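Local coordinates for leucyl aminopeptidase (Trypanosoma brucei brucei, PDB 5NTD), which probably removes leucine and other N-terminal residues from peptides as a manganese-containing hexameric M17 aminopeptidase, here holding the inhibitor bestatin, at residues N25-V31 and L184-E190; V48-T52 and V143-S147. One frame throughout, in Å; residues are numbered along the deposited sequence.

Interaction 1 (N25-V31 and L184-E190); sequences NVCFTDV and LQVVFPE
Phe28 and Phe188, whose CB atoms point to the same face of a parallel strand pair, both set CG opposite their own carbonyl carbon (chi1 -55° and -66°), turning the rings toward Val186 and each other. CD2 of Phe28 touches CB of Val186 at 3.6 Å and CE2 of Phe188 at 3.7 Å, the two phenylalanine side chains crossing at a slant. CG1 of Val186 rests over one face of the Phe188 ring, near its rim. Toward the start of the strands, CG1 of Val26 meets CG2 of Val186 at 3.9 Å. The backbones run in parallel register from Val26 opposite Leu184 to Asp30 opposite Phe188, joining edge strand 26-30 to the next strand of the N-terminal sheet, whose central strands fall in a family of the macro clan. Leu199 of helix 196-214 and Ala154 and Ile153 of helix 150-158 pack against the ring-bearing face. Thr29 N donates a hydrogen bond to Val186 O at 2.8 Å, and Thr29 O accepts from Phe188 N at 2.9 Å. On the other face, CG2 of Thr29 lies 3.5 Å from OE1 of the extended Gln185, whose NE2 is hydrogen-bonded to Gln38 OE1 and Asp142 OD1. Past the last bridge, Val31 N makes a weak hydrogen bond to Phe188 O, bent to 129° at the hydrogen. Asp30 N-caps helix 31-38, OD1 accepting a hydrogen bond from Ala33 N.

Interaction 2 (V48-T52 and V143-S147); sequences VLVGT and VFVLS
Phe144 and Val48 join two neighbouring parallel strands, 140-145 and 46-52, inside the mixed sheet of the M17 N-terminal domain, which belongs to the macro clan. Three backbone hydrogen bonds tie them: Phe144 N to Val48 O at 2.7 Å, Val50 N to Phe144 O at 2.9 Å, and Leu146 N to Val50 O at 3.0 Å. The middle one is the straightest, 169° at the hydrogen. Two of the same oxygens also receive CA-H...O contacts, Phe144 O from Leu49 CA and Val50 O from Val145 CA. Apolar contacts divide between the two faces of the sheet. On one, Val50 and Val145 lie side by side and point the same way, CG2 of the first 3.7 Å from CG1 of the second; Leu126 of helix 120-131 packs on Val50. On the other, CG of Leu49 anti to the backbone N (chi1 175°), with CD1 then turned by chi2 62°, brings CD1 over to Phe144 CB and, beyond the strand end, to Leu146 CD2 at 3.9 Å. Val61 of helix 59-62 touches both leucines. The aromatic ring of Phe144 has Val48 O at its edge, in plane, and makes edge-to-face pairs with Phe66 and Tyr34. A water bridges the two segments where strand 140-145 has ended, donating to Val50 O at 3.1 Å and accepting from Ser147 N at 3.3 Å.

In the fold
Interactions 1 and 2 are successive parts of one sheet, their centres about 10 Å apart. Strand 183-188 of the first borders strand 140-145 of the second, and the order across the sheet is 26-30, 183-188, 140-145, 46-52, all parallel. Probable hydrogen bonds join them: Val187 N to Val143 O and Val143 N to Gln185 O, each 2.8 Å. Phe188 CD1 also packs on Val145 CG2 at 3.3 Å. Along the sequence, both segments of interaction 2 fall between those of interaction 1. Neither contact contains a residue of the manganese sites, whose ligands Lys289, Asp294, Asp312, Asp371 and Glu373 belong to the catalytic domain, where bestatin also binds.

Interaction 1 (N25-V31 and L184-E190)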
# COMPACT_ATOMS: atom_id res chain seq x y z
N ASN G 25 -14.84 43.76 2.34
CA ASN G 25 -15.96 43.98 3.26
C ASN G 25 -15.49 44.64 4.57
O ASN G 25 -16.29 44.84 5.48
CB ASN G 25 -16.60 42.63 3.65
CG ASN G 25 -15.60 41.74 4.40
OD1 ASN G 25 -14.48 41.60 3.95
ND2 ASN G 25 -15.99 41.19 5.52
N VAL G 26 -14.20 44.90 4.68
CA VAL G 26 -13.63 45.42 5.94
C VAL G 26 -13.31 46.90 5.81
O VAL G 26 -12.74 47.35 4.82
CB VAL G 26 -12.34 44.66 6.34
CG1 VAL G 26 -11.87 45.05 7.74
CG2 VAL G 26 -12.57 43.16 6.29
N CYS G 27 -13.66 47.64 6.84
CA CYS G 27 -13.18 49.03 6.99
C CYS G 27 -12.59 49.22 8.38
O CYS G 27 -12.70 48.38 9.25
CB CYS G 27 -14.29 50.05 6.73
SG CYS G 27 -15.70 49.84 7.82
N PHE G 28 -11.87 50.32 8.54
CA PHE G 28 -11.06 50.56 9.73
C PHE G 28 -11.30 51.97 10.26
O PHE G 28 -11.35 52.94 9.52
CB PHE G 28 -9.57 50.37 9.44
CG PHE G 28 -9.26 49.03 8.86
CD1 PHE G 28 -9.34 48.82 7.49
CD2 PHE G 28 -8.97 47.95 9.70
CE1 PHE G 28 -9.09 47.56 6.94
CE2 PHE G 28 -8.70 46.71 9.15
CZ PHE G 28 -8.76 46.51 7.76
N THR G 29 -11.38 52.05 11.58
CA THR G 29 -11.47 53.32 12.25
C THR G 29 -10.86 53.20 13.62
O THR G 29 -10.16 52.22 13.93
CB THR G 29 -12.93 53.83 12.28
OG1 THR G 29 -12.97 55.18 12.78
CG2 THR G 29 -13.84 52.94 13.12
N ASP G 30 -11.12 54.19 14.46
CA ASP G 30 -10.63 54.16 15.87
C ASP G 30 -11.72 54.66 16.81
O ASP G 30 -12.71 55.22 16.37
CB ASP G 30 -9.36 55.00 16.02
CG ASP G 30 -9.60 56.48 15.72
OD1 ASP G 30 -10.03 57.20 16.66
OD2 ASP G 30 -9.37 56.89 14.56
N VAL G 31 -11.53 54.41 18.09
CA VAL G 31 -12.60 54.58 19.10
C VAL G 31 -13.16 56.00 19.16
O VAL G 31 -14.39 56.22 19.13
CB VAL G 31 -12.12 54.20 20.51
CG1 VAL G 31 -13.14 54.66 21.56
CG2 VAL G 31 -11.92 52.70 20.63
N LEU G 184 -17.45 44.35 8.04
CA LEU G 184 -16.76 44.41 9.32
C LEU G 184 -16.10 45.75 9.51
O LEU G 184 -15.30 46.20 8.69
CB LEU G 184 -15.68 43.33 9.44
CG LEU G 184 -16.14 41.89 9.22
CD1 LEU G 184 -14.95 40.95 9.30
CD2 LEU G 184 -17.19 41.47 10.25
N GLN G 185 -16.42 46.39 10.62
CA GLN G 185 -15.78 47.67 10.97
C GLN G 185 -14.83 47.44 12.14
O GLN G 185 -15.26 47.27 13.27
CB GLN G 185 -16.79 48.77 11.31
CG GLN G 185 -16.11 50.11 11.61
CD GLN G 185 -17.08 51.29 11.72
OE1 GLN G 185 -16.77 52.38 11.25
NE2 GLN G 185 -18.20 51.09 12.40
N VAL G 186 -13.55 47.46 11.83
CA VAL G 186 -12.52 47.28 12.84
C VAL G 186 -12.25 48.63 13.52
O VAL G 186 -11.93 49.63 12.88
CB VAL G 186 -11.21 46.76 12.23
CG1 VAL G 186 -10.10 46.70 13.26
CG2 VAL G 186 -11.45 45.39 11.63
N VAL G 187 -12.38 48.62 14.84
CA VAL G 187 -12.23 49.82 15.66
C VAL G 187 -11.01 49.70 16.55
O VAL G 187 -11.04 49.04 17.58
CB VAL G 187 -13.46 50.07 16.54
CG1 VAL G 187 -13.36 51.44 17.21
CG2 VAL G 187 -14.73 50.01 15.69
N PHE G 188 -9.93 50.32 16.11
CA PHE G 188 -8.66 50.33 16.91
C PHE G 188 -8.79 51.28 18.09
O PHE G 188 -9.62 52.19 18.05
CB PHE G 188 -7.47 50.77 16.07
CG PHE G 188 -7.11 49.79 14.98
CD1 PHE G 188 -6.58 48.55 15.28
CD2 PHE G 188 -7.32 50.13 13.63
CE1 PHE G 188 -6.24 47.65 14.27
CE2 PHE G 188 -7.00 49.22 12.61
CZ PHE G 188 -6.46 47.99 12.94
N PRO G 189 -8.00 51.10 19.13
CA PRO G 189 -8.01 52.07 20.24
C PRO G 189 -7.59 53.50 19.83
O PRO G 189 -8.21 54.47 20.24
CB PRO G 189 -6.97 51.51 21.22
CG PRO G 189 -6.86 50.06 20.86
CD PRO G 189 -7.03 50.03 19.37
N GLU G 190 -6.55 53.59 19.02
CA GLU G 190 -5.99 54.86 18.57
C GLU G 190 -6.09 54.96 17.07
O GLU G 190 -6.18 53.93 16.39
CB GLU G 190 -4.51 54.95 18.93
CG GLU G 190 -4.16 54.79 20.42
CD GLU G 190 -4.76 55.91 21.27
OE1 GLU G 190 -5.22 56.93 20.73
OE2 GLU G 190 -4.76 55.81 22.49

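Interaction 2 (V48-T52 and V143-S147)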
# COMPACT_ATOMS: atom_id res chain seq x y z
N VAL G 48 -18.24 42.87 18.63
CA VAL G 48 -17.14 41.97 19.02
C VAL G 48 -16.07 42.78 19.74
O VAL G 48 -15.69 43.85 19.28
CB VAL G 48 -16.57 41.24 17.80
CG1 VAL G 48 -15.56 40.17 18.23
CG2 VAL G 48 -17.68 40.62 16.97
N LEU G 49 -15.58 42.23 20.82
CA LEU G 49 -14.49 42.82 21.54
C LEU G 49 -13.36 41.82 21.73
O LEU G 49 -13.52 40.81 22.42
CB LEU G 49 -14.97 43.29 22.93
CG LEU G 49 -13.89 43.85 23.88
CD1 LEU G 49 -13.23 45.09 23.30
CD2 LEU G 49 -14.47 44.15 25.25
N VAL G 50 -12.20 42.12 21.14
CA VAL G 50 -11.06 41.18 21.22
C VAL G 50 -9.80 41.83 21.75
O VAL G 50 -9.36 42.86 21.25
CB VAL G 50 -10.76 40.36 19.92
CG1 VAL G 50 -11.99 39.54 19.54
CG2 VAL G 50 -10.44 41.25 18.76
N GLY G 51 -9.20 41.17 22.72
CA GLY G 51 -7.93 41.62 23.26
C GLY G 51 -7.34 40.64 24.23
O GLY G 51 -7.94 39.60 24.53
N THR G 52 -6.16 40.95 24.73
CA THR G 52 -5.49 40.09 25.72
C THR G 52 -6.19 40.20 27.06
O THR G 52 -6.98 41.11 27.30
CB THR G 52 -4.03 40.46 25.91
OG1 THR G 52 -3.93 41.83 26.36
CG2 THR G 52 -3.25 40.32 24.58
N VAL G 143 -16.11 45.49 15.21
CA VAL G 143 -15.06 44.66 15.83
C VAL G 143 -14.09 45.59 16.51
O VAL G 143 -13.21 46.22 15.91
CB VAL G 143 -14.34 43.77 14.80
CG1 VAL G 143 -13.40 42.81 15.49
CG2 VAL G 143 -15.34 43.00 13.97
N PHE G 144 -14.23 45.63 17.82
CA PHE G 144 -13.37 46.47 18.67
C PHE G 144 -12.17 45.66 19.06
O PHE G 144 -12.27 44.64 19.76
CB PHE G 144 -14.09 46.92 19.93
CG PHE G 144 -15.20 47.91 19.68
CD1 PHE G 144 -16.46 47.48 19.30
CD2 PHE G 144 -14.98 49.28 19.85
CE1 PHE G 144 -17.48 48.39 19.07
CE2 PHE G 144 -16.00 50.20 19.63
CZ PHE G 144 -17.24 49.75 19.23
N VAL G 145 -11.01 46.10 18.60
CA VAL G 145 -9.75 45.41 18.90
C VAL G 145 -8.96 46.28 19.85
O VAL G 145 -8.89 47.48 19.68
CB VAL G 145 -8.92 45.06 17.64
CG1 VAL G 145 -9.77 44.25 16.66
CG2 VAL G 145 -8.41 46.28 16.92
N LEU G 146 -8.35 45.66 20.84
CA LEU G 146 -7.58 46.38 21.85
C LEU G 146 -6.08 46.47 21.52
O LEU G 146 -5.34 47.13 22.23
CB LEU G 146 -7.81 45.79 23.22
CG LEU G 146 -9.30 45.75 23.59
CD1 LEU G 146 -9.47 45.16 24.98
CD2 LEU G 146 -9.95 47.12 23.53
N SER G 147 -5.66 45.79 20.46
CA SER G 147 -4.28 45.87 19.98
C SER G 147 -4.17 47.01 19.01
O SER G 147 -5.11 47.33 18.30
CB SER G 147 -3.86 44.58 19.27
OG SER G 147 -2.63 44.74 18.55
O HOH W 1 -6.72 42.79 19.72